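Local structure of esterase E25 (Uncultured bacterium, 4Q05) at residues A[307-312]-A[322-327]. The protein is a dimeric esterase of the bacterial hormone-sensitive lipase family, with an alpha/beta hydrolase fold, that probably hydrolyses ester bonds. Sequence-based numbering, arbitrary orientation.
Sequences ATVRTH and ADLFVY. With NA (sodium ion), chain C; NA (sodium ion), chain D.
His312 swings its CG away from its own backbone N, chi1 172°, which carries the imidazole from the helix to Leu324 on the strand; the CG of Leu324, likewise anti to its N, takes the leucine methyls on toward Thr308 and Val309. Leu324 CB sits over the centre of one ring face, a CH-pi contact 3.5 Å from the ring centroid of His312 and close to its normal. At the edge, His312 NE2 donates to Ala322 O across 3.0 Å. The bond is bent, 135° at the hydrogen, and its donor stands above the carbonyl plane while the oxygen stays close to the ring plane. That oxygen also accepts from Arg316 NH1, so two side chains grip one backbone carbonyl. Ala322 CB lies 3.7 Å from His312 CD2. On the other nitrogen, His312 ND1 binds a sodium ion at 2.8 Å. With NE2 bonded to the carbonyl, ND1 bound to the metal and Leu324 CB over the face, the imidazole is fixed in rotation. Toward the start of the helix segment the methyl groups of Leu324 divide the packing: CD1 meets Thr308 CG2 at 4.0 Å, and CD2 meets Val309 CG1 at the same separation. Thr308 OG1 bonds back to Leu304 O. Val326 O binds the second sodium at 2.9 Å. Each ion is shared with the second subunit, His312 ND1 on one chain and Val326 O on the other, and Leu324 packs on Leu324 of that subunit, placing the contact at the dimer interface. Within the chain, segment 307-312 of helix 305-317 runs roughly antiparallel (156°) to strand 322-327, the helix being the connection of a beta-alpha-beta unit; the strand is the outermost on its side of the sheet within this chain, hydrogen-bonded to strand 294-299, and Phe325 and Tyr327 touch helix 342-358.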
loop_
_atom_site.group_PDB
_atom_site.type_symbol
_atom_site.label_atom_id
_atom_site.label_comp_id
_atom_site.label_asym_id
_atom_site.label_seq_id
_atom_site.Cartn_x
_atom_site.Cartn_y
_atom_site.Cartn_z
ATOM N N ALA A 307 -7.014 -5.359 5.334
ATOM C CA ALA A 307 -7.148 -6.754 4.903
ATOM C C ALA A 307 -6.221 -7.004 3.722
ATOM O O ALA A 307 -5.607 -8.074 3.595
ATOM C CB ALA A 307 -8.608 -7.074 4.509
ATOM N N THR A 308 -6.114 -5.999 2.859
ATOM C CA THR A 308 -5.348 -6.148 1.636
ATOM C C THR A 308 -3.845 -6.176 1.903
ATOM O O THR A 308 -3.131 -7.080 1.453
ATOM C CB THR A 308 -5.667 -5.013 0.641
ATOM O OG1 THR A 308 -7.086 -4.989 0.409
ATOM C CG2 THR A 308 -4.911 -5.244 -0.692
ATOM N N VAL A 309 -3.369 -5.181 2.631
ATOM C CA VAL A 309 -1.933 -5.040 2.826
ATOM C C VAL A 309 -1.431 -6.103 3.798
ATOM O O VAL A 309 -0.290 -6.547 3.700
ATOM C CB VAL A 309 -1.529 -3.619 3.285
ATOM C CG1 VAL A 309 -2.030 -2.579 2.276
ATOM C CG2 VAL A 309 -2.036 -3.310 4.686
ATOM N N ARG A 310 -2.294 -6.516 4.720
ATOM C CA ARG A 310 -1.966 -7.623 5.617
ATOM C C ARG A 310 -1.802 -8.876 4.794
ATOM O O ARG A 310 -0.910 -9.674 5.043
ATOM C CB ARG A 310 -3.037 -7.823 6.686
ATOM C CG ARG A 310 -3.009 -6.767 7.791
ATOM C CD ARG A 310 -4.222 -6.906 8.687
ATOM N NE ARG A 310 -4.226 -8.198 9.365
ATOM C CZ ARG A 310 -5.301 -8.770 9.897
ATOM N NH1 ARG A 310 -6.486 -8.177 9.820
ATOM N NH2 ARG A 310 -5.196 -9.949 10.485
ATOM N N THR A 311 -2.648 -9.050 3.786
ATOM C CA THR A 311 -2.535 -10.234 2.943
ATOM C C THR A 311 -1.276 -10.165 2.077
ATOM O O THR A 311 -0.557 -11.147 1.938
ATOM C CB THR A 311 -3.774 -10.434 2.051
ATOM O OG1 THR A 311 -4.935 -10.650 2.872
ATOM C CG2 THR A 311 -3.565 -11.627 1.138
ATOM N N HIS A 312 -1.023 -8.999 1.497
ATOM C CA HIS A 312 0.155 -8.800 0.674
ATOM C C HIS A 312 1.409 -9.130 1.481
ATOM O O HIS A 312 2.318 -9.804 0.995
ATOM C CB HIS A 312 0.245 -7.350 0.179
ATOM C CG HIS A 312 1.539 -7.034 -0.507
ATOM N ND1 HIS A 312 2.533 -6.283 0.084
ATOM C CD2 HIS A 312 2.015 -7.398 -1.720
ATOM C CE1 HIS A 312 3.558 -6.180 -0.746
ATOM N NE2 HIS A 312 3.273 -6.856 -1.845
ATOM N N ALA A 322 4.171 -11.308 -4.780
ATOM C CA ALA A 322 2.949 -10.537 -4.602
ATOM C C ALA A 322 3.231 -9.065 -4.847
ATOM O O ALA A 322 4.149 -8.490 -4.260
ATOM C CB ALA A 322 2.363 -10.762 -3.213
ATOM N N ASP A 323 2.450 -8.478 -5.748
ATOM C CA ASP A 323 2.601 -7.082 -6.126
ATOM C C ASP A 323 1.424 -6.296 -5.592
ATOM O O ASP A 323 0.269 -6.665 -5.825
ATOM C CB ASP A 323 2.698 -6.964 -7.644
ATOM C CG ASP A 323 3.999 -7.547 -8.181
ATOM O OD1 ASP A 323 4.984 -7.579 -7.406
ATOM O OD2 ASP A 323 4.058 -7.971 -9.365
ATOM N N LEU A 324 1.711 -5.224 -4.856
ATOM C CA LEU A 324 0.659 -4.423 -4.249
ATOM C C LEU A 324 0.521 -3.064 -4.939
ATOM O O LEU A 324 1.523 -2.404 -5.238
ATOM C CB LEU A 324 0.958 -4.190 -2.763
ATOM C CG LEU A 324 -0.012 -3.204 -2.085
ATOM C CD1 LEU A 324 -1.418 -3.782 -1.910
ATOM C CD2 LEU A 324 0.531 -2.756 -0.730
ATOM N N PHE A 325 -0.725 -2.658 -5.177
ATOM C CA PHE A 325 -1.049 -1.329 -5.691
ATOM C C PHE A 325 -2.081 -0.678 -4.784
ATOM O O PHE A 325 -3.134 -1.250 -4.523
ATOM C CB PHE A 325 -1.575 -1.425 -7.127
ATOM C CG PHE A 325 -0.570 -2.001 -8.075
ATOM C CD1 PHE A 325 -0.384 -3.370 -8.156
ATOM C CD2 PHE A 325 0.217 -1.174 -8.852
ATOM C CE1 PHE A 325 0.558 -3.905 -9.017
ATOM C CE2 PHE A 325 1.165 -1.700 -9.714
ATOM C CZ PHE A 325 1.331 -3.067 -9.795
ATOM N N VAL A 326 -1.756 0.506 -4.283
ATOM C CA VAL A 326 -2.648 1.266 -3.414
ATOM C C VAL A 326 -2.861 2.626 -4.067
ATOM O O VAL A 326 -1.915 3.378 -4.282
ATOM C CB VAL A 326 -2.037 1.479 -2.012
ATOM C CG1 VAL A 326 -2.982 2.302 -1.124
ATOM C CG2 VAL A 326 -1.703 0.124 -1.358
ATOM N N TYR A 327 -4.106 2.941 -4.380
ATOM C CA TYR A 327 -4.410 4.184 -5.072
ATOM C C TYR A 327 -4.947 5.241 -4.134
ATOM O O TYR A 327 -5.908 5.014 -3.421
ATOM C CB TYR A 327 -5.393 3.933 -6.213
ATOM C CG TYR A 327 -4.726 3.192 -7.341
ATOM C CD1 TYR A 327 -4.023 3.876 -8.330
ATOM C CD2 TYR A 327 -4.758 1.809 -7.392
ATOM C CE1 TYR A 327 -3.382 3.200 -9.351
ATOM C CE2 TYR A 327 -4.123 1.126 -8.403
ATOM C CZ TYR A 327 -3.433 1.827 -9.380
ATOM O OH TYR A 327 -2.809 1.131 -10.386
HETATM NA NA NA C . 1.804 -4.344 1.895
HETATM NA NA NA D . 0.688 2.123 -4.593
#